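Beta-galactosidase (Trichoderma reesei, PDB 3OG2) probably hydrolyses terminal non-reducing beta-D-galactose residues in beta-D-galactosides, as a glycoside hydrolase of family 35. Local coordinates at residues 322-327 with 346-351; 647-652 with 977-982; 895-900 with 983-988; 902-907 with 946-951. All coordinates share one frame; numbering follows the deposited sequence.

Contact 1 comes first along the chain, in the catalytic TIM barrel, between strand 318-321 and helix 357-370. The other three lie together round strand 900-908, their centres 11 to 14 Å from one another and 18 to 22 Å from that of contact 1; contact 2 brings in the connecting loop 647-652. Contacts 2 and 3 interleave in sequence, and contact 4 falls within the span of each. Contacts 2 and 4 share a sheet, in which strand 981-982 neighbours strand 900-908, while contact 3 takes the turn before 900-908 and the tail after 981-982. Asp351 of contact 1 packs on Pro903 and Lys978, joining the barrel to this beta domain.

Contact 1 (322-327 with 346-351); sequences YMTFGG and ASIRED
Thr324 O accepts the backbone N-H of Ile348, with 3.0 Å from Thr324 O to Ile348 N and the donor almost in line with the carbonyl bond (178°). Apolar groups close in round the same oxygen: Ala346 CB lies 3.4 Å from Thr324 O, and Ile348 CB is also near. Two waters extend the join, one between Met323 O and Ser347 N, the other between Gly326 N and Ile348 O. Both segments belong to the long loop that follows strand 318-321 of the TIM barrel and runs to helix 357-370. A cis peptide precedes Met323, whose side chain is about 6 Å from that of the galactose-binding Tyr76. Phe325 has CG anti to its backbone N (chi1 166°), which sends the ring toward the backbone of 349-350. The ring's edge meets two carbonyl oxygens lying near its plane, with Phe325 CE1 3.2 Å from Arg349 O and 3.4 Å from Glu350 O. Gly327 N sits over one ring face, and Ile348 CG2 touches Phe325 CD1 at 3.8 Å. Glu350 lays its CG 3.4 Å from Gly327 O, while its carboxylate is held by Thr328 OG1 and Ser341 OG.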
# COMPACT_ATOMS: atom_id res chain seq x y z
N TYR A 322 5.30 -4.70 2.78
CA TYR A 322 4.21 -4.66 1.80
C TYR A 322 2.92 -4.70 2.62
O TYR A 322 2.70 -5.78 3.22
CB TYR A 322 4.35 -5.87 0.85
CG TYR A 322 3.32 -5.80 -0.27
CD1 TYR A 322 1.96 -6.02 -0.08
CD2 TYR A 322 3.71 -5.48 -1.58
CE1 TYR A 322 1.05 -5.95 -1.08
CE2 TYR A 322 2.80 -5.39 -2.63
CZ TYR A 322 1.48 -5.62 -2.37
OH TYR A 322 0.55 -5.50 -3.38
N MET A 323 2.00 -3.76 2.57
CA MET A 323 2.16 -2.39 2.07
C MET A 323 2.65 -1.48 3.22
O MET A 323 2.39 -1.78 4.40
CB MET A 323 0.81 -1.83 1.63
CG MET A 323 0.18 -2.57 0.43
SD MET A 323 1.22 -2.55 -1.04
CE MET A 323 1.13 -0.82 -1.52
N THR A 324 3.26 -0.37 2.86
CA THR A 324 3.49 0.71 3.83
C THR A 324 2.46 1.81 3.66
O THR A 324 1.93 2.29 4.66
CB THR A 324 4.94 1.20 3.73
OG1 THR A 324 5.80 0.09 4.12
CG2 THR A 324 5.24 2.33 4.68
N PHE A 325 2.14 2.18 2.43
CA PHE A 325 1.00 3.03 2.14
C PHE A 325 0.22 2.31 1.02
O PHE A 325 0.84 2.07 -0.03
CB PHE A 325 1.42 4.44 1.70
CG PHE A 325 0.23 5.19 1.07
CD1 PHE A 325 -0.82 5.63 1.85
CD2 PHE A 325 0.23 5.41 -0.31
CE1 PHE A 325 -1.89 6.29 1.26
CE2 PHE A 325 -0.85 6.07 -0.88
CZ PHE A 325 -1.89 6.52 -0.09
N GLY A 326 -1.04 1.98 1.20
CA GLY A 326 -1.79 1.21 0.25
C GLY A 326 -2.53 2.04 -0.77
O GLY A 326 -2.59 1.70 -1.95
N GLY A 327 -3.17 3.16 -0.37
CA GLY A 327 -3.94 3.95 -1.32
C GLY A 327 -5.28 3.29 -1.69
O GLY A 327 -5.90 2.57 -0.88
N ALA A 346 -2.32 -0.84 6.68
CA ALA A 346 -0.90 -0.47 6.66
C ALA A 346 -0.58 0.59 7.71
O ALA A 346 -1.45 1.26 8.28
CB ALA A 346 -0.53 0.06 5.28
N SER A 347 0.72 0.75 7.93
CA SER A 347 1.21 1.77 8.89
C SER A 347 0.83 3.17 8.48
O SER A 347 0.66 3.99 9.39
CB SER A 347 2.71 1.68 9.08
OG SER A 347 3.41 1.83 7.87
N ILE A 348 0.71 3.45 7.19
CA ILE A 348 0.17 4.73 6.73
C ILE A 348 -1.22 4.46 6.15
O ILE A 348 -1.33 3.61 5.27
CB ILE A 348 1.08 5.37 5.68
CG1 ILE A 348 2.52 5.50 6.19
CG2 ILE A 348 0.49 6.69 5.24
CD1 ILE A 348 3.54 6.00 5.18
N ARG A 349 -2.24 5.11 6.70
CA ARG A 349 -3.60 4.82 6.27
C ARG A 349 -3.83 5.27 4.83
O ARG A 349 -3.06 6.08 4.26
CB ARG A 349 -4.58 5.61 7.12
CG ARG A 349 -4.66 5.16 8.58
CD ARG A 349 -5.72 6.03 9.25
NE ARG A 349 -5.85 5.79 10.69
CZ ARG A 349 -6.63 4.87 11.20
NH1 ARG A 349 -7.38 4.05 10.43
NH2 ARG A 349 -6.69 4.76 12.54
N GLU A 350 -4.95 4.82 4.26
CA GLU A 350 -5.34 5.20 2.90
C GLU A 350 -5.45 6.69 2.74
O GLU A 350 -5.14 7.21 1.67
CB GLU A 350 -6.71 4.52 2.65
CG GLU A 350 -7.29 4.84 1.29
CD GLU A 350 -8.53 4.00 1.01
OE1 GLU A 350 -9.08 3.39 1.97
OE2 GLU A 350 -8.96 3.91 -0.17
N ASP A 351 -5.89 7.39 3.80
CA ASP A 351 -6.00 8.87 3.78
C ASP A 351 -4.69 9.53 4.21
O ASP A 351 -4.68 10.76 4.39
CB ASP A 351 -7.21 9.30 4.59
CG ASP A 351 -7.06 9.06 6.07
OD1 ASP A 351 -5.98 8.65 6.55
OD2 ASP A 351 -8.05 9.28 6.83
O HOH W 1 2.81 -0.99 7.03
O HOH W 2 -2.83 2.52 3.25

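Contact 2 (647-652 with 977-982); sequences IEIPHV and SKSPIL
Pro980 faces Ile649 and Pro650 where the loop between strands 641-643 and 663-666 crosses the approach to strand 981-982, a short strand paired antiparallel with strand 900-908. The two segments run roughly antiparallel and meet entirely through van der Waals contact. The proline rings slide past each other in opposite directions, with Pro650 CD 3.7 Å from Pro980 CG, and Pro980 CG also comes 3.2 Å from Pro650 O. Ile649 reaches in with both ends of its branched side chain. Its CG2 is anti to the backbone N, and chi2 of -61° folds CD1 back to the same neighbour, so Ile649 CG2 and Ile649 CD1 each lie 3.6 Å from Pro980 O. CG2 touches the proline ring as well and, next to it, Ser979 OG. Further along, Leu982 turns CG anti to its backbone N (chi1 -176°), which carries CD2 to 3.9 Å from Ile647 CA. Tyr900 of strand 900-908 touches both Pro650 and Leu982, and its OH bonds to Glu648 O, tying the loop to the sheet. At the far end of the contact Val652 spreads its two methyls over the 977-982 segment: CG2 approaches the Pro980 ring, and Val652 CG1 rests 3.9 Å from Ser977 OG.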
# COMPACT_ATOMS: atom_id res chain seq x y z
N ILE A 647 -0.23 26.16 17.65
CA ILE A 647 -1.01 25.04 17.13
C ILE A 647 -2.47 25.30 17.44
O ILE A 647 -2.89 25.17 18.58
CB ILE A 647 -0.56 23.68 17.74
CG1 ILE A 647 0.94 23.43 17.48
CG2 ILE A 647 -1.46 22.54 17.26
CD1 ILE A 647 1.51 22.38 18.39
N GLU A 648 -3.23 25.70 16.45
CA GLU A 648 -4.68 25.83 16.61
C GLU A 648 -5.30 24.72 15.78
O GLU A 648 -4.96 24.60 14.58
CB GLU A 648 -5.11 27.19 16.09
CG GLU A 648 -4.32 28.34 16.72
CD GLU A 648 -5.22 28.94 17.79
OE1 GLU A 648 -5.57 30.14 17.70
OE2 GLU A 648 -5.53 28.09 18.66
N ILE A 649 -6.16 23.90 16.36
CA ILE A 649 -6.88 22.87 15.58
C ILE A 649 -8.32 23.35 15.46
O ILE A 649 -9.05 23.41 16.47
CB ILE A 649 -6.79 21.50 16.28
CG1 ILE A 649 -5.33 21.08 16.55
CG2 ILE A 649 -7.55 20.40 15.53
CD1 ILE A 649 -4.46 20.94 15.32
N PRO A 650 -8.75 23.79 14.28
CA PRO A 650 -10.08 24.42 14.18
C PRO A 650 -11.17 23.38 14.08
O PRO A 650 -10.91 22.23 13.75
CB PRO A 650 -9.97 25.20 12.86
CG PRO A 650 -9.03 24.35 12.03
CD PRO A 650 -8.01 23.79 12.99
N HIS A 651 -12.37 23.86 14.33
CA HIS A 651 -13.57 23.14 14.01
C HIS A 651 -13.72 23.22 12.50
O HIS A 651 -13.53 24.26 11.88
CB HIS A 651 -14.78 23.82 14.67
CG HIS A 651 -16.07 23.18 14.22
ND1 HIS A 651 -16.45 21.93 14.66
CD2 HIS A 651 -17.03 23.56 13.35
CE1 HIS A 651 -17.60 21.60 14.09
NE2 HIS A 651 -17.99 22.57 13.29
N VAL A 652 -14.07 22.10 11.90
CA VAL A 652 -14.31 22.18 10.47
C VAL A 652 -15.77 21.81 10.18
O VAL A 652 -16.29 20.82 10.66
CB VAL A 652 -13.31 21.26 9.78
CG1 VAL A 652 -13.85 20.64 8.51
CG2 VAL A 652 -12.04 22.10 9.52
N SER A 977 -15.15 14.40 7.84
CA SER A 977 -13.79 14.91 7.93
C SER A 977 -13.10 14.27 9.15
O SER A 977 -13.74 13.96 10.15
CB SER A 977 -13.73 16.42 8.04
OG SER A 977 -14.43 16.83 9.23
N LYS A 978 -11.78 14.09 9.03
CA LYS A 978 -10.99 13.69 10.20
C LYS A 978 -10.48 14.97 10.84
O LYS A 978 -10.59 16.07 10.27
CB LYS A 978 -9.88 12.77 9.76
CG LYS A 978 -10.36 11.54 8.99
CD LYS A 978 -11.21 10.61 9.82
CE LYS A 978 -11.91 9.58 8.90
NZ LYS A 978 -12.67 8.60 9.73
N SER A 979 -9.95 14.84 12.03
CA SER A 979 -9.45 16.02 12.77
C SER A 979 -8.39 16.74 11.96
O SER A 979 -7.44 16.09 11.45
CB SER A 979 -8.92 15.51 14.12
OG SER A 979 -8.52 16.62 14.94
N PRO A 980 -8.49 18.06 11.83
CA PRO A 980 -7.51 18.76 10.98
C PRO A 980 -6.09 18.67 11.52
O PRO A 980 -5.87 18.79 12.73
CB PRO A 980 -7.96 20.24 11.03
CG PRO A 980 -9.02 20.33 12.05
CD PRO A 980 -9.48 18.97 12.41
N ILE A 981 -5.15 18.48 10.62
CA ILE A 981 -3.73 18.43 11.02
C ILE A 981 -3.03 19.69 10.52
O ILE A 981 -3.00 19.94 9.34
CB ILE A 981 -3.07 17.18 10.39
CG1 ILE A 981 -3.82 15.93 10.91
CG2 ILE A 981 -1.57 17.18 10.65
CD1 ILE A 981 -3.82 14.83 9.87
N LEU A 982 -2.47 20.45 11.45
CA LEU A 982 -1.70 21.62 11.04
C LEU A 982 -0.45 21.13 10.35
O LEU A 982 0.27 20.31 10.93
CB LEU A 982 -1.37 22.43 12.31
CG LEU A 982 -0.65 23.75 12.06
CD1 LEU A 982 -1.53 24.74 11.32
CD2 LEU A 982 -0.18 24.33 13.39

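Contact 3 (895-900 with 983-988); sequences LPAQEY and TGRERV
In the turn leading from strand 883-894 into strand 900-908, Glu899 meets Thr983, the first residue after strand 981-982 and the start of the C-terminal tail. Thr983 N donates to Glu899 O at 2.9 Å, tilted 27° from the carbonyl plane, and a water bridges Glu899 O to Thr983 O. Thr983 also folds the tail back in an ST turn: Arg985 N donates to Thr983 OG1 at 3.1 Å. Arg985 starts with CG between its backbone N and carbonyl carbon (chi1 72°) and then runs fully extended to the 895-900 turn. Its NH2 lies 3.2 Å from Ala897 O, on a lone pair and in the plane of both carbonyl and guanidinium. A second water, 2.8 Å from Arg985 NE and 2.7 Å from Ala897 O, adds a second link between the same two residues, and Val988 CG2 sits over the centre of one guanidinium face, 3.6 Å above its plane. With an alanine in place of Arg985, Ala897 O would probably lose its arginine donor and Glu945, the salt-bridge partner of NH2, its mate. At the solvent side Gln898 and Arg987 lie alongside each other, amide and guanidinium planes 18° apart, with Gln898 CG 3.8 Å from Arg987 CD. Beyond the tail, Arg591 of strand 589-596 touches Thr983 and Arg985, while Asp605, ending strand 599-605, takes Thr983 OG1 and Gly984 N.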
# COMPACT_ATOMS: atom_id res chain seq x y z
N LEU A 895 -12.05 25.12 2.28
CA LEU A 895 -11.36 24.64 3.46
C LEU A 895 -9.93 25.18 3.51
O LEU A 895 -9.34 25.43 2.46
CB LEU A 895 -11.33 23.08 3.43
CG LEU A 895 -12.71 22.43 3.57
CD1 LEU A 895 -12.61 20.93 3.26
CD2 LEU A 895 -13.28 22.64 4.96
N PRO A 896 -9.35 25.36 4.70
CA PRO A 896 -8.00 25.95 4.84
C PRO A 896 -6.89 24.94 4.55
O PRO A 896 -6.07 24.62 5.41
CB PRO A 896 -8.00 26.42 6.29
CG PRO A 896 -8.87 25.38 7.00
CD PRO A 896 -9.97 25.10 6.01
N ALA A 897 -6.84 24.51 3.30
CA ALA A 897 -5.91 23.44 2.84
C ALA A 897 -4.47 23.91 2.80
O ALA A 897 -3.53 23.12 2.90
CB ALA A 897 -6.36 22.97 1.46
N GLN A 898 -4.23 25.22 2.67
CA GLN A 898 -2.89 25.73 2.76
C GLN A 898 -2.27 25.42 4.14
O GLN A 898 -1.11 25.08 4.22
CB GLN A 898 -2.89 27.24 2.50
CG GLN A 898 -1.50 27.70 2.04
CD GLN A 898 -1.60 29.22 1.89
OE1 GLN A 898 -2.72 29.74 1.88
NE2 GLN A 898 -0.45 29.87 1.80
N GLU A 899 -3.03 25.57 5.20
CA GLU A 899 -2.51 25.40 6.56
C GLU A 899 -2.80 24.04 7.15
O GLU A 899 -2.05 23.66 8.08
CB GLU A 899 -3.07 26.47 7.52
CG GLU A 899 -2.78 27.90 7.04
CD GLU A 899 -3.64 28.45 5.93
OE1 GLU A 899 -4.82 28.06 5.70
OE2 GLU A 899 -3.16 29.36 5.17
N TYR A 900 -3.82 23.33 6.68
CA TYR A 900 -4.23 22.10 7.33
C TYR A 900 -4.43 20.98 6.31
O TYR A 900 -4.94 21.23 5.21
CB TYR A 900 -5.61 22.25 8.04
CG TYR A 900 -5.47 23.27 9.18
CD1 TYR A 900 -5.09 22.81 10.43
CD2 TYR A 900 -5.69 24.60 8.97
CE1 TYR A 900 -4.95 23.69 11.51
CE2 TYR A 900 -5.55 25.51 10.01
CZ TYR A 900 -5.18 25.04 11.25
OH TYR A 900 -5.03 25.95 12.28
N THR A 983 -0.22 21.59 9.10
CA THR A 983 0.71 20.87 8.24
C THR A 983 1.82 21.74 7.67
O THR A 983 1.60 22.92 7.30
CB THR A 983 -0.06 20.15 7.09
OG1 THR A 983 0.86 19.32 6.39
CG2 THR A 983 -0.58 21.13 6.05
N GLY A 984 3.00 21.12 7.54
CA GLY A 984 4.19 21.70 6.94
C GLY A 984 4.49 21.01 5.61
O GLY A 984 5.60 21.16 5.12
N ARG A 985 3.52 20.28 5.04
CA ARG A 985 3.71 19.63 3.75
C ARG A 985 3.88 20.63 2.64
O ARG A 985 3.54 21.83 2.77
CB ARG A 985 2.48 18.76 3.44
CG ARG A 985 1.26 19.63 3.08
CD ARG A 985 0.02 18.73 2.96
NE ARG A 985 -1.15 19.61 2.82
CZ ARG A 985 -2.38 19.13 2.63
NH1 ARG A 985 -2.60 17.82 2.53
NH2 ARG A 985 -3.40 19.98 2.53
N GLU A 986 4.34 20.15 1.49
CA GLU A 986 4.31 20.95 0.28
C GLU A 986 2.88 20.97 -0.23
O GLU A 986 2.09 20.03 -0.08
CB GLU A 986 5.23 20.37 -0.80
CG GLU A 986 6.70 20.35 -0.44
CD GLU A 986 7.39 21.64 -0.12
OE1 GLU A 986 7.17 22.60 -0.90
OE2 GLU A 986 8.16 21.77 0.85
N ARG A 987 2.48 22.08 -0.83
CA ARG A 987 1.10 22.30 -1.22
C ARG A 987 0.61 21.28 -2.24
O ARG A 987 1.36 20.84 -3.12
CB ARG A 987 0.97 23.75 -1.78
CG ARG A 987 0.92 24.76 -0.63
CD ARG A 987 0.31 26.10 -0.92
NE ARG A 987 1.25 27.18 -0.78
CZ ARG A 987 2.50 27.37 -0.44
NH1 ARG A 987 3.35 26.43 -0.08
NH2 ARG A 987 2.95 28.64 -0.47
N VAL A 988 -0.66 20.93 -2.09
CA VAL A 988 -1.32 19.97 -2.97
C VAL A 988 -1.99 20.71 -4.13
O VAL A 988 -2.80 21.58 -3.93
CB VAL A 988 -2.38 19.14 -2.24
CG1 VAL A 988 -3.00 18.08 -3.17
CG2 VAL A 988 -1.81 18.46 -1.01
O HOH W 3 -0.92 22.42 2.45
O HOH W 4 -2.44 21.94 -0.03
O HOH W 5 1.33 23.46 2.62
O HOH W 6 0.31 25.09 8.68

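Contact 4 (902-907 with 946-951); sequences IPLSFV and GILDYN
Tyr950 meets Ile902 at the edge of its ring, where Ile902 O lies in plane; Leu948 CB is also in plane at the edge, and Leu904 CD1 comes in obliquely, 3.6 Å from Tyr950 CZ. The phenol oxygen has two polar partners. Tyr950 OH donates to Ile902 O at 2.7 Å, tilted 23° from the carbonyl plane, and it accepts from a water also 2.7 Å from Tyr950 OH. That water in turn takes the N-H of Leu904, 2.8 Å from Leu904 N, so the tyrosine ties up two backbone groups where strand 900-908 begins. Leu904 comes at the ring from the opposite direction, with its CG 3.4 Å from Tyr950 OH, and its CD1 lies 4.1 Å from Leu948 CD1. A phenylalanine in place of Tyr950 would probably leave Ile902 O without its donor and the bridging water without its acceptor. Just after the ring the chain closes an Asx turn, Asn951 N donating to Asp949 OD1 at 2.9 Å. Leu948 packs on Val923 of strand 917-923 and Val943 of strand 940-943, and Phe906 on the same two valines, an interior of apolar side chains between two antiparallel sheets, as in a beta sandwich.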
# COMPACT_ATOMS: atom_id res chain seq x y z
N ILE A 902 -6.83 18.03 5.91
CA ILE A 902 -8.14 17.65 6.43
C ILE A 902 -8.65 16.50 5.57
O ILE A 902 -9.25 16.76 4.53
CB ILE A 902 -9.15 18.82 6.41
CG1 ILE A 902 -8.62 20.04 7.17
CG2 ILE A 902 -10.50 18.36 6.92
CD1 ILE A 902 -9.33 21.35 6.88
N PRO A 903 -8.45 15.26 5.93
CA PRO A 903 -8.96 14.13 5.15
C PRO A 903 -10.48 14.09 5.06
O PRO A 903 -11.16 14.22 6.06
CB PRO A 903 -8.43 12.92 5.92
CG PRO A 903 -7.23 13.44 6.65
CD PRO A 903 -7.63 14.84 7.09
N LEU A 904 -10.98 13.90 3.83
CA LEU A 904 -12.43 13.85 3.58
C LEU A 904 -12.84 12.50 3.04
O LEU A 904 -12.07 11.87 2.28
CB LEU A 904 -12.84 14.92 2.57
CG LEU A 904 -12.72 16.35 3.14
CD1 LEU A 904 -13.12 17.34 2.02
CD2 LEU A 904 -13.56 16.55 4.38
N SER A 905 -14.06 12.05 3.38
CA SER A 905 -14.52 10.78 2.85
C SER A 905 -16.02 10.83 2.71
O SER A 905 -16.67 11.68 3.34
CB SER A 905 -14.19 9.61 3.79
OG SER A 905 -14.63 9.97 5.09
N PHE A 906 -16.54 10.00 1.86
CA PHE A 906 -17.97 9.90 1.59
C PHE A 906 -18.51 8.68 2.30
O PHE A 906 -17.99 7.61 2.08
CB PHE A 906 -18.27 9.82 0.10
CG PHE A 906 -17.90 11.10 -0.63
CD1 PHE A 906 -16.59 11.33 -0.99
CD2 PHE A 906 -18.88 12.04 -0.92
CE1 PHE A 906 -16.24 12.52 -1.64
CE2 PHE A 906 -18.53 13.23 -1.55
CZ PHE A 906 -17.22 13.46 -1.91
N VAL A 907 -19.56 8.86 3.12
CA VAL A 907 -20.02 7.72 3.94
C VAL A 907 -21.45 7.34 3.60
O VAL A 907 -22.34 8.23 3.73
CB VAL A 907 -19.96 8.00 5.45
CG1 VAL A 907 -20.45 6.83 6.30
CG2 VAL A 907 -18.50 8.30 5.81
N GLY A 946 -6.68 17.09 -4.03
CA GLY A 946 -5.98 16.91 -5.32
C GLY A 946 -7.00 16.41 -6.29
O GLY A 946 -7.25 17.00 -7.35
N ILE A 947 -7.67 15.31 -5.97
CA ILE A 947 -8.85 14.87 -6.70
C ILE A 947 -10.03 15.80 -6.29
O ILE A 947 -10.69 16.31 -7.19
CB ILE A 947 -9.17 13.39 -6.46
CG1 ILE A 947 -8.05 12.47 -6.96
CG2 ILE A 947 -10.49 13.04 -7.15
CD1 ILE A 947 -7.73 12.58 -8.45
N LEU A 948 -10.19 15.99 -4.99
CA LEU A 948 -11.07 17.08 -4.56
C LEU A 948 -10.37 18.43 -4.58
O LEU A 948 -9.17 18.51 -4.22
CB LEU A 948 -11.49 16.81 -3.12
CG LEU A 948 -12.61 15.79 -2.93
CD1 LEU A 948 -12.68 15.32 -1.49
CD2 LEU A 948 -13.98 16.38 -3.34
N ASP A 949 -11.05 19.50 -4.92
CA ASP A 949 -10.60 20.87 -4.88
C ASP A 949 -11.14 21.47 -3.60
O ASP A 949 -12.36 21.66 -3.44
CB ASP A 949 -11.09 21.61 -6.15
CG ASP A 949 -10.59 23.04 -6.21
OD1 ASP A 949 -10.08 23.56 -5.19
OD2 ASP A 949 -10.73 23.71 -7.27
N TYR A 950 -10.28 21.75 -2.63
CA TYR A 950 -10.69 22.24 -1.34
C TYR A 950 -11.01 23.72 -1.35
O TYR A 950 -11.44 24.29 -0.35
CB TYR A 950 -9.58 21.98 -0.28
CG TYR A 950 -9.62 20.56 0.25
CD1 TYR A 950 -10.00 19.46 -0.53
CD2 TYR A 950 -9.21 20.32 1.56
CE1 TYR A 950 -9.99 18.18 0.02
CE2 TYR A 950 -9.22 19.05 2.12
CZ TYR A 950 -9.61 17.99 1.32
OH TYR A 950 -9.60 16.75 1.89
N ASN A 951 -10.84 24.39 -2.51
CA ASN A 951 -11.14 25.84 -2.59
C ASN A 951 -11.77 26.11 -3.93
O ASN A 951 -11.40 26.92 -4.76
CB ASN A 951 -9.85 26.64 -2.33
CG ASN A 951 -9.50 26.60 -0.84
OD1 ASN A 951 -8.57 25.91 -0.38
ND2 ASN A 951 -10.28 27.37 -0.04
O HOH W 7 -9.31 14.05 1.55